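Conserved hypothetical protein (Caulobacter vibrioides, PDB 1XFJ) probably acts as a purine nucleoside phosphorylase of the YfiH/LACC1 family, splitting inosine and methylthioadenosine with phosphate and deaminating adenosine. Local coordinates at residues Lys21-Ser32 against Glu54-Phe63; Leu119-Ala130 against Ala145-Ser155. One frame throughout, in Å; residues are numbered along the deposited sequence.

Interaction 1 of 2, residues Lys21-Ser32 against Glu54-Phe63; sequences KHAFFTRQGGVS and ENRARIARWF
Lys21 lies over one face of the Trp62 indole while the edge of the Phe25 ring meets the other, so that strand 20-25 and the end of helix 49-62 pack through an aromatic cluster on one face of the five-stranded sheet. With CG anti to the backbone N (chi1 -179°), the Trp62 indole swings out between Lys21 and Phe25. The lysine contributes both a CH-pi contact, from CE, and a cation-pi contact: NZ stands 4.3 Å from the centroid of the six-membered ring of Trp62, close to its normal. On the far side Phe25 is T-shaped to the same ring, the planes at 85° and the centroids 5.4 Å apart. Ile59 CG1 in turn sits 4.1 Å from the centroid of the Phe25 ring, almost on its normal, and the Phe63 ring closes the cluster at the Phe25 edge.

Past the strand, polar bonds take over. The Asn55 amide spans two residues: OD1 accepts from Val31 N at 2.9 Å, in its carbonyl plane, and ND2 donates to Ser32 OG, which Asp47 also binds. Arg58 NH1 reaches Gly29 O at 2.9 Å, above that carbonyl's plane, while Val31 CG1 lies over the guanidinium face. What positions Arg58 is Glu54, one helical turn earlier: NE donates to Glu54 OE2 at 2.8 Å, nearly straight at 174°, and the carboxylate uses its anti lone pair.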
loop_
_atom_site.group_PDB
_atom_site.type_symbol
_atom_site.label_atom_id
_atom_site.label_comp_id
_atom_site.label_asym_id
_atom_site.label_seq_id
_atom_site.Cartn_x
_atom_site.Cartn_y
_atom_site.Cartn_z
ATOM N N LYS A 21 15.139 -1.943 4.513
ATOM C CA LYS A 21 15.025 -0.917 3.490
ATOM C C LYS A 21 13.557 -0.845 3.094
ATOM O O LYS A 21 12.916 -1.874 2.890
ATOM C CB LYS A 21 15.903 -1.277 2.283
ATOM C CG LYS A 21 16.219 -0.099 1.371
ATOM C CD LYS A 21 17.282 -0.470 0.341
ATOM C CE LYS A 21 17.674 0.728 -0.517
ATOM N NZ LYS A 21 18.310 1.802 0.287
ATOM N N HIS A 22 13.026 0.371 3.008
ATOM C CA HIS A 22 11.622 0.570 2.664
ATOM C C HIS A 22 11.483 1.765 1.743
ATOM O O HIS A 22 12.383 2.598 1.650
ATOM C CB HIS A 22 10.814 0.875 3.919
ATOM C CG HIS A 22 10.961 2.289 4.384
ATOM N ND1 HIS A 22 9.963 3.229 4.240
ATOM C CD2 HIS A 22 12.012 2.939 4.940
ATOM C CE1 HIS A 22 10.393 4.397 4.686
ATOM N NE2 HIS A 22 11.633 4.248 5.115
ATOM N N ALA A 23 10.328 1.865 1.094
ATOM C CA ALA A 23 10.069 2.983 0.209
ATOM C C ALA A 23 8.662 2.977 -0.346
ATOM O O ALA A 23 8.111 1.927 -0.672
ATOM C CB ALA A 23 11.064 2.986 -0.943
ATOM N N PHE A 24 8.082 4.169 -0.417
ATOM C CA PHE A 24 6.765 4.367 -1.004
ATOM C C PHE A 24 7.169 5.081 -2.291
ATOM O O PHE A 24 7.569 6.243 -2.266
ATOM C CB PHE A 24 5.911 5.285 -0.126
ATOM C CG PHE A 24 5.543 4.684 1.203
ATOM C CD1 PHE A 24 4.574 3.686 1.287
ATOM C CD2 PHE A 24 6.177 5.101 2.370
ATOM C CE1 PHE A 24 4.241 3.113 2.520
ATOM C CE2 PHE A 24 5.854 4.537 3.604
ATOM C CZ PHE A 24 4.883 3.539 3.680
ATOM N N PHE A 25 7.096 4.376 -3.413
ATOM C CA PHE A 25 7.503 4.966 -4.677
ATOM C C PHE A 25 6.501 5.944 -5.264
ATOM O O PHE A 25 5.325 5.961 -4.886
ATOM C CB PHE A 25 7.826 3.852 -5.677
ATOM C CG PHE A 25 9.050 3.066 -5.306
ATOM C CD1 PHE A 25 10.315 3.558 -5.608
ATOM C CD2 PHE A 25 8.942 1.886 -4.575
ATOM C CE1 PHE A 25 11.463 2.889 -5.182
ATOM C CE2 PHE A 25 10.080 1.206 -4.141
ATOM C CZ PHE A 25 11.347 1.711 -4.445
ATOM N N THR A 26 6.992 6.776 -6.178
ATOM C CA THR A 26 6.162 7.762 -6.848
ATOM C C THR A 26 5.968 7.310 -8.292
ATOM O O THR A 26 6.340 6.190 -8.660
ATOM C CB THR A 26 6.817 9.167 -6.843
ATOM O OG1 THR A 26 7.935 9.183 -7.740
ATOM C CG2 THR A 26 7.295 9.529 -5.439
ATOM N N ARG A 27 5.387 8.180 -9.108
ATOM C CA ARG A 27 5.147 7.865 -10.509
ATOM C C ARG A 27 6.389 8.169 -11.345
ATOM O O ARG A 27 6.462 7.801 -12.514
ATOM C CB ARG A 27 3.969 8.690 -11.037
ATOM C CG ARG A 27 4.259 10.180 -11.125
ATOM C CD ARG A 27 3.059 10.936 -11.663
ATOM N NE ARG A 27 2.644 10.434 -12.970
ATOM C CZ ARG A 27 1.497 10.753 -13.556
ATOM N NH1 ARG A 27 0.651 11.576 -12.950
ATOM N NH2 ARG A 27 1.187 10.243 -14.742
ATOM N N GLN A 28 7.369 8.829 -10.735
ATOM C CA GLN A 28 8.591 9.213 -11.442
ATOM C C GLN A 28 9.746 8.210 -11.421
ATOM O O GLN A 28 9.889 7.424 -10.479
ATOM C CB GLN A 28 9.079 10.565 -10.906
ATOM C CG GLN A 28 8.181 11.735 -11.285
ATOM C CD GLN A 28 8.726 13.077 -10.825
ATOM O OE1 GLN A 28 9.939 13.265 -10.729
ATOM N NE2 GLN A 28 7.831 14.024 -10.557
ATOM N N GLY A 29 10.555 8.238 -12.483
ATOM C CA GLY A 29 11.714 7.367 -12.575
ATOM C C GLY A 29 11.607 6.140 -13.463
ATOM O O GLY A 29 12.577 5.388 -13.582
ATOM N N GLY A 30 10.452 5.948 -14.095
ATOM C CA GLY A 30 10.248 4.784 -14.946
ATOM C C GLY A 30 10.380 5.025 -16.440
ATOM O O GLY A 30 10.982 6.007 -16.869
ATOM N N VAL A 31 9.803 4.125 -17.235
ATOM C CA VAL A 31 9.880 4.227 -18.689
ATOM C C VAL A 31 8.531 4.231 -19.403
ATOM O O VAL A 31 8.471 4.431 -20.615
ATOM C CB VAL A 31 10.720 3.066 -19.273
ATOM C CG1 VAL A 31 12.110 3.073 -18.668
ATOM C CG2 VAL A 31 10.036 1.736 -18.998
ATOM N N SER A 32 7.451 4.011 -18.661
ATOM C CA SER A 32 6.124 3.978 -19.262
ATOM C C SER A 32 5.700 5.322 -19.843
ATOM O O SER A 32 6.169 6.378 -19.411
ATOM C CB SER A 32 5.098 3.493 -18.238
ATOM O OG SER A 32 5.350 2.138 -17.912
ATOM N N GLU A 54 10.188 -3.446 -16.803
ATOM C CA GLU A 54 11.367 -2.604 -16.641
ATOM C C GLU A 54 11.207 -1.740 -15.398
ATOM O O GLU A 54 12.160 -1.535 -14.650
ATOM C CB GLU A 54 11.567 -1.723 -17.878
ATOM C CG GLU A 54 12.569 -0.579 -17.717
ATOM C CD GLU A 54 14.000 -1.039 -17.502
ATOM O OE1 GLU A 54 14.313 -2.202 -17.824
ATOM O OE2 GLU A 54 14.824 -0.225 -17.026
ATOM N N ASN A 55 9.998 -1.241 -15.167
ATOM C CA ASN A 55 9.764 -0.415 -13.991
ATOM C C ASN A 55 9.973 -1.241 -12.729
ATOM O O ASN A 55 10.597 -0.779 -11.772
ATOM C CB ASN A 55 8.355 0.179 -14.018
ATOM C CG ASN A 55 8.159 1.139 -15.172
ATOM O OD1 ASN A 55 9.050 1.927 -15.487
ATOM N ND2 ASN A 55 6.991 1.086 -15.806
ATOM N N ARG A 56 9.457 -2.467 -12.733
ATOM C CA ARG A 56 9.612 -3.356 -11.587
ATOM C C ARG A 56 11.091 -3.650 -11.343
ATOM O O ARG A 56 11.539 -3.723 -10.201
ATOM C CB ARG A 56 8.855 -4.669 -11.819
ATOM C CG ARG A 56 7.348 -4.565 -11.651
ATOM C CD ARG A 56 6.660 -5.878 -12.004
ATOM N NE ARG A 56 7.228 -7.003 -11.268
ATOM C CZ ARG A 56 6.607 -7.653 -10.290
ATOM N NH1 ARG A 56 5.384 -7.299 -9.920
ATOM N NH2 ARG A 56 7.216 -8.660 -9.678
ATOM N N ALA A 57 11.850 -3.814 -12.422
ATOM C CA ALA A 57 13.276 -4.100 -12.304
ATOM C C ALA A 57 14.012 -2.915 -11.687
ATOM O O ALA A 57 14.926 -3.087 -10.877
ATOM C CB ALA A 57 13.856 -4.429 -13.670
ATOM N N ARG A 58 13.613 -1.706 -12.067
ATOM C CA ARG A 58 14.251 -0.511 -11.529
ATOM C C ARG A 58 14.050 -0.433 -10.025
ATOM O O ARG A 58 14.972 -0.091 -9.279
ATOM C CB ARG A 58 13.681 0.739 -12.195
ATOM C CG ARG A 58 13.980 0.782 -13.675
ATOM C CD ARG A 58 13.649 2.113 -14.314
ATOM N NE ARG A 58 14.236 2.151 -15.650
ATOM C CZ ARG A 58 14.488 3.257 -16.342
ATOM N NH1 ARG A 58 14.200 4.449 -15.839
ATOM N NH2 ARG A 58 15.057 3.163 -17.533
ATOM N N ILE A 59 12.839 -0.751 -9.587
ATOM C CA ILE A 59 12.519 -0.722 -8.168
ATOM C C ILE A 59 13.308 -1.803 -7.440
ATOM O O ILE A 59 13.861 -1.560 -6.366
ATOM C CB ILE A 59 11.005 -0.915 -7.945
ATOM C CG1 ILE A 59 10.264 0.349 -8.390
ATOM C CG2 ILE A 59 10.717 -1.221 -6.480
ATOM C CD1 ILE A 59 8.754 0.237 -8.334
ATOM N N ALA A 60 13.364 -2.993 -8.029
ATOM C CA ALA A 60 14.104 -4.095 -7.428
ATOM C C ALA A 60 15.571 -3.696 -7.285
ATOM O O ALA A 60 16.208 -3.998 -6.277
ATOM C CB ALA A 60 13.982 -5.346 -8.297
ATOM N N ARG A 61 16.100 -3.007 -8.292
ATOM C CA ARG A 61 17.494 -2.571 -8.260
ATOM C C ARG A 61 17.741 -1.517 -7.179
ATOM O O ARG A 61 18.832 -1.448 -6.606
ATOM C CB ARG A 61 17.910 -2.017 -9.626
ATOM C CG ARG A 61 19.400 -1.759 -9.744
ATOM C CD ARG A 61 20.180 -3.062 -9.656
ATOM N NE ARG A 61 21.624 -2.846 -9.627
ATOM C CZ ARG A 61 22.274 -2.264 -8.624
ATOM N NH1 ARG A 61 21.607 -1.836 -7.559
ATOM N NH2 ARG A 61 23.590 -2.107 -8.685
ATOM N N TRP A 62 16.733 -0.694 -6.907
ATOM C CA TRP A 62 16.848 0.338 -5.878
ATOM C C TRP A 62 17.102 -0.351 -4.539
ATOM O O TRP A 62 17.851 0.150 -3.697
ATOM C CB TRP A 62 15.554 1.151 -5.789
ATOM C CG TRP A 62 15.594 2.263 -4.772
ATOM C CD1 TRP A 62 16.068 3.530 -4.958
ATOM C CD2 TRP A 62 15.143 2.200 -3.413
ATOM N NE1 TRP A 62 15.937 4.262 -3.801
ATOM C CE2 TRP A 62 15.374 3.470 -2.836
ATOM C CE3 TRP A 62 14.570 1.194 -2.626
ATOM C CZ2 TRP A 62 15.049 3.761 -1.508
ATOM C CZ3 TRP A 62 14.247 1.483 -1.300
ATOM C CH2 TRP A 62 14.489 2.759 -0.758
ATOM N N PHE A 63 16.472 -1.510 -4.363
ATOM C CA PHE A 63 16.595 -2.298 -3.141
ATOM C C PHE A 63 17.880 -3.112 -3.092
ATOM O O PHE A 63 18.206 -3.698 -2.058
ATOM C CB PHE A 63 15.399 -3.245 -3.007
ATOM C CG PHE A 63 14.157 -2.584 -2.489
ATOM C CD1 PHE A 63 14.044 -2.252 -1.141
ATOM C CD2 PHE A 63 13.101 -2.290 -3.342
ATOM C CE1 PHE A 63 12.896 -1.636 -0.652
ATOM C CE2 PHE A 63 11.945 -1.672 -2.863
ATOM C CZ PHE A 63 11.842 -1.345 -1.514
#

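Interaction 2 of 2, residues Leu119-Ala130 against Ala145-Ser155; sequences LVDPEARIVAAA and AVDRMVELGAS
Ala145 opens the contact, its CB 4.4 Å from Ala130 CB, where helix 141-151 packs on the hairpin formed by strands 115-121 and 126-132. The helix segment runs at 155° to the second strand, with the axes 9.0 Å apart, an almost antiparallel layering of helix on sheet. Next, Val146 offers CG2 to Leu119 CD2, the two side chains roughly perpendicular. Met149, present as selenomethionine, carries the middle of the interface. Its selenium rests on the hairpin, above both strands, 3.8 Å from Leu119 CB and 3.9 Å from Ala128 CB, and the bend at chi3 (75°) turns CE over the backbone near Val120 N and Ile126 O. Ile126 lies alongside it, pointing the other way, CG2 against CG.

Further on, Leu152 CB meets Ile126 CD1 at 3.6 Å. Gly153, with phi 122°, forms a Schellman motif, in which its N and that of Ala154 bond back to Val150 O and Met149 O. Ile126 CD1 is set against this turn, 3.3 Å from Ala154 N. Finally Ser155 N donates to Asp121 OD2 at 2.9 Å, approaching OD2 almost head-on to its C-O bond. The other carboxylate oxygen, OD1, accepts from Glu123 N in an Asx turn and from Ala124 N, and Asn158 adds a further bond. The contact is thus apolar along the helix, with a single cross-segment hydrogen bond at its end; one carboxylate ties the hairpin turn to the chain leaving the helix, and its several N-H donors would probably stabilise its negative charge.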
loop_
_atom_site.group_PDB
_atom_site.type_symbol
_atom_site.label_atom_id
_atom_site.label_comp_id
_atom_site.label_asym_id
_atom_site.label_seq_id
_atom_site.Cartn_x
_atom_site.Cartn_y
_atom_site.Cartn_z
ATOM N N LEU A 119 4.985 -2.657 7.375
ATOM C CA LEU A 119 5.135 -3.002 8.782
ATOM C C LEU A 119 6.420 -3.766 9.031
ATOM O O LEU A 119 6.954 -4.413 8.132
ATOM C CB LEU A 119 3.967 -3.869 9.253
ATOM C CG LEU A 119 2.548 -3.359 9.022
ATOM C CD1 LEU A 119 2.057 -3.839 7.667
ATOM C CD2 LEU A 119 1.634 -3.891 10.122
ATOM N N VAL A 120 6.896 -3.713 10.269
ATOM C CA VAL A 120 8.119 -4.408 10.623
ATOM C C VAL A 120 8.262 -4.608 12.123
ATOM O O VAL A 120 7.859 -3.758 12.912
ATOM C CB VAL A 120 9.362 -3.623 10.125
ATOM C CG1 VAL A 120 9.335 -2.213 10.673
ATOM C CG2 VAL A 120 10.645 -4.325 10.559
ATOM N N ASP A 121 8.809 -5.757 12.503
ATOM C CA ASP A 121 9.101 -6.042 13.902
ATOM C C ASP A 121 10.625 -6.104 13.841
ATOM O O ASP A 121 11.189 -7.094 13.379
ATOM C CB ASP A 121 8.554 -7.397 14.341
ATOM C CG ASP A 121 8.919 -7.723 15.777
ATOM O OD1 ASP A 121 9.985 -7.255 16.230
ATOM O OD2 ASP A 121 8.159 -8.453 16.449
ATOM N N PRO A 122 11.307 -5.039 14.294
ATOM C CA PRO A 122 12.771 -4.967 14.280
ATOM C C PRO A 122 13.529 -5.966 15.154
ATOM O O PRO A 122 14.742 -6.124 15.004
ATOM C CB PRO A 122 13.042 -3.515 14.666
ATOM C CG PRO A 122 11.928 -3.210 15.598
ATOM C CD PRO A 122 10.730 -3.821 14.892
ATOM N N GLU A 123 12.828 -6.636 16.062
ATOM C CA GLU A 123 13.475 -7.620 16.929
ATOM C C GLU A 123 13.368 -9.017 16.338
ATOM O O GLU A 123 14.358 -9.752 16.265
ATOM C CB GLU A 123 12.854 -7.594 18.329
ATOM C CG GLU A 123 13.377 -8.679 19.273
ATOM C CD GLU A 123 14.897 -8.741 19.314
ATOM O OE1 GLU A 123 15.537 -7.671 19.371
ATOM O OE2 GLU A 123 15.451 -9.861 19.301
ATOM N N ALA A 124 12.166 -9.386 15.914
ATOM C CA ALA A 124 11.946 -10.698 15.323
ATOM C C ALA A 124 12.462 -10.703 13.890
ATOM O O ALA A 124 12.618 -11.760 13.281
ATOM C CB ALA A 124 10.461 -11.039 15.347
ATOM N N ARG A 125 12.730 -9.511 13.363
ATOM C CA ARG A 125 13.218 -9.357 11.996
ATOM C C ARG A 125 12.182 -9.898 11.015
ATOM O O ARG A 125 12.433 -10.850 10.275
ATOM C CB ARG A 125 14.555 -10.089 11.814
ATOM C CG ARG A 125 15.704 -9.527 12.653
ATOM C CD ARG A 125 16.147 -8.135 12.188
ATOM N NE ARG A 125 16.680 -8.150 10.824
ATOM C CZ ARG A 125 17.137 -7.078 10.181
ATOM N NH1 ARG A 125 17.134 -5.890 10.771
ATOM N NH2 ARG A 125 17.596 -7.193 8.940
ATOM N N ILE A 126 11.005 -9.280 11.022
ATOM C CA ILE A 126 9.914 -9.676 10.138
ATOM C C ILE A 126 9.323 -8.430 9.495
ATOM O O ILE A 126 9.109 -7.428 10.172
ATOM C CB ILE A 126 8.805 -10.406 10.927
ATOM C CG1 ILE A 126 9.342 -11.744 11.445
ATOM C CG2 ILE A 126 7.573 -10.606 10.051
ATOM C CD1 ILE A 126 8.398 -12.456 12.400
ATOM N N VAL A 127 9.068 -8.486 8.191
ATOM C CA VAL A 127 8.496 -7.337 7.492
ATOM C C VAL A 127 7.247 -7.728 6.709
ATOM O O VAL A 127 6.967 -8.911 6.510
ATOM C CB VAL A 127 9.510 -6.706 6.503
ATOM C CG1 VAL A 127 10.702 -6.127 7.264
ATOM C CG2 VAL A 127 9.971 -7.755 5.495
ATOM N N ALA A 128 6.494 -6.726 6.268
ATOM C CA ALA A 128 5.285 -6.980 5.491
ATOM C C ALA A 128 4.796 -5.724 4.782
ATOM O O ALA A 128 5.009 -4.607 5.251
ATOM C CB ALA A 128 4.182 -7.521 6.400
ATOM N N ALA A 129 4.156 -5.928 3.636
ATOM C CA ALA A 129 3.578 -4.841 2.854
ATOM C C ALA A 129 2.117 -5.228 2.651
ATOM O O ALA A 129 1.824 -6.348 2.233
ATOM C CB ALA A 129 4.284 -4.717 1.512
ATOM N N ALA A 130 1.202 -4.315 2.962
ATOM C CA ALA A 130 -0.218 -4.603 2.811
ATOM C C ALA A 130 -0.930 -3.592 1.920
ATOM O O ALA A 130 -0.568 -2.416 1.874
ATOM C CB ALA A 130 -0.888 -4.648 4.185
ATOM N N ALA A 145 -2.513 -9.065 8.332
ATOM C CA ALA A 145 -1.083 -8.947 8.081
ATOM C C ALA A 145 -0.323 -9.070 9.398
ATOM O O ALA A 145 0.718 -9.726 9.464
ATOM C CB ALA A 145 -0.776 -7.613 7.415
ATOM N N VAL A 146 -0.848 -8.438 10.443
ATOM C CA VAL A 146 -0.216 -8.500 11.756
ATOM C C VAL A 146 -0.252 -9.941 12.263
ATOM O O VAL A 146 0.749 -10.454 12.761
ATOM C CB VAL A 146 -0.930 -7.568 12.770
ATOM C CG1 VAL A 146 -0.434 -7.843 14.178
ATOM C CG2 VAL A 146 -0.661 -6.105 12.408
ATOM N N ASP A 147 -1.402 -10.599 12.130
ATOM C CA ASP A 147 -1.522 -11.985 12.578
ATOM C C ASP A 147 -0.544 -12.900 11.839
ATOM O O ASP A 147 0.047 -13.800 12.435
ATOM C CB ASP A 147 -2.948 -12.505 12.371
ATOM C CG ASP A 147 -3.953 -11.892 13.337
ATOM O OD1 ASP A 147 -3.545 -11.170 14.278
ATOM O OD2 ASP A 147 -5.163 -12.147 13.151
ATOM N N ARG A 148 -0.371 -12.671 10.539
ATOM C CA ARG A 148 0.541 -13.494 9.750
ATOM C C ARG A 148 1.978 -13.261 10.220
ATOM O O ARG A 148 2.780 -14.195 10.285
ATOM C CB ARG A 148 0.411 -13.158 8.259
ATOM C CG ARG A 148 0.780 -14.310 7.329
ATOM C CD ARG A 148 -0.355 -15.328 7.244
ATOM N NE ARG A 148 -0.081 -16.408 6.299
ATOM C CZ ARG A 148 0.585 -17.519 6.601
ATOM N NH1 ARG A 148 1.051 -17.706 7.828
ATOM N NH2 ARG A 148 0.790 -18.443 5.674
HETATM N N MSE A 149 2.302 -12.015 10.552
HETATM C CA MSE A 149 3.641 -11.691 11.033
HETATM C C MSE A 149 3.873 -12.408 12.357
HETATM O O MSE A 149 4.962 -12.921 12.620
HETATM C CB MSE A 149 3.789 -10.179 11.229
HETATM C CG MSE A 149 3.812 -9.386 9.938
HETATM SE SE MSE A 149 3.722 -7.491 10.251
HETATM C CE MSE A 149 5.530 -7.202 10.881
ATOM N N VAL A 150 2.839 -12.443 13.191
ATOM C CA VAL A 150 2.943 -13.111 14.482
ATOM C C VAL A 150 3.194 -14.610 14.303
ATOM O O VAL A 150 3.945 -15.215 15.074
ATOM C CB VAL A 150 1.676 -12.868 15.331
ATOM C CG1 VAL A 150 1.708 -13.732 16.586
ATOM C CG2 VAL A 150 1.597 -11.397 15.717
ATOM N N GLU A 151 2.581 -15.214 13.287
ATOM C CA GLU A 151 2.802 -16.641 13.037
ATOM C C GLU A 151 4.279 -16.903 12.773
ATOM O O GLU A 151 4.792 -17.982 13.071
ATOM C CB GLU A 151 2.010 -17.131 11.823
ATOM C CG GLU A 151 0.517 -17.251 12.021
ATOM C CD GLU A 151 -0.132 -18.040 10.899
ATOM O OE1 GLU A 151 0.057 -19.271 10.854
ATOM O OE2 GLU A 151 -0.813 -17.432 10.051
ATOM N N LEU A 152 4.964 -15.919 12.196
ATOM C CA LEU A 152 6.380 -16.079 11.901
ATOM C C LEU A 152 7.257 -15.746 13.099
ATOM O O LEU A 152 8.474 -15.936 13.053
ATOM C CB LEU A 152 6.786 -15.214 10.705
ATOM C CG LEU A 152 6.101 -15.536 9.374
ATOM C CD1 LEU A 152 6.733 -14.702 8.270
ATOM C CD2 LEU A 152 6.237 -17.017 9.056
ATOM N N GLY A 153 6.640 -15.244 14.168
ATOM C CA GLY A 153 7.395 -14.918 15.364
ATOM C C GLY A 153 7.325 -13.483 15.857
ATOM O O GLY A 153 7.911 -13.160 16.892
ATOM N N ALA A 154 6.617 -12.617 15.136
ATOM C CA ALA A 154 6.511 -11.214 15.538
ATOM C C ALA A 154 5.655 -11.017 16.787
ATOM O O ALA A 154 4.946 -11.926 17.223
ATOM C CB ALA A 154 5.943 -10.377 14.386
ATOM N N SER A 155 5.749 -9.822 17.361
ATOM C CA SER A 155 4.979 -9.446 18.542
ATOM C C SER A 155 4.273 -8.137 18.224
ATOM O O SER A 155 4.925 -7.140 17.915
ATOM C CB SER A 155 5.898 -9.238 19.749
ATOM O OG SER A 155 5.176 -8.653 20.821
#

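Overall arrangement
Interaction 1 closes before interaction 2 opens along the chain. Their centres are 24 Å apart and their nearest atoms about 6 Å, so they do not touch. Each sets a helix on a different sheet: helix 49-62 on the mixed five-stranded one through strand 20-25, and helix 141-151 on the mixed six-stranded one through strands 115-121 and 126-132. The two sheets meet between them, as Phe24 and His22 touch Leu118, and Val120 and Val127 touch Ile257 of strand 253-259, the neighbour of 20-25. The helices therefore flank packed sheets in an alpha-beta-beta-alpha arrangement, and both contacts belong to the same YfiH-type family region.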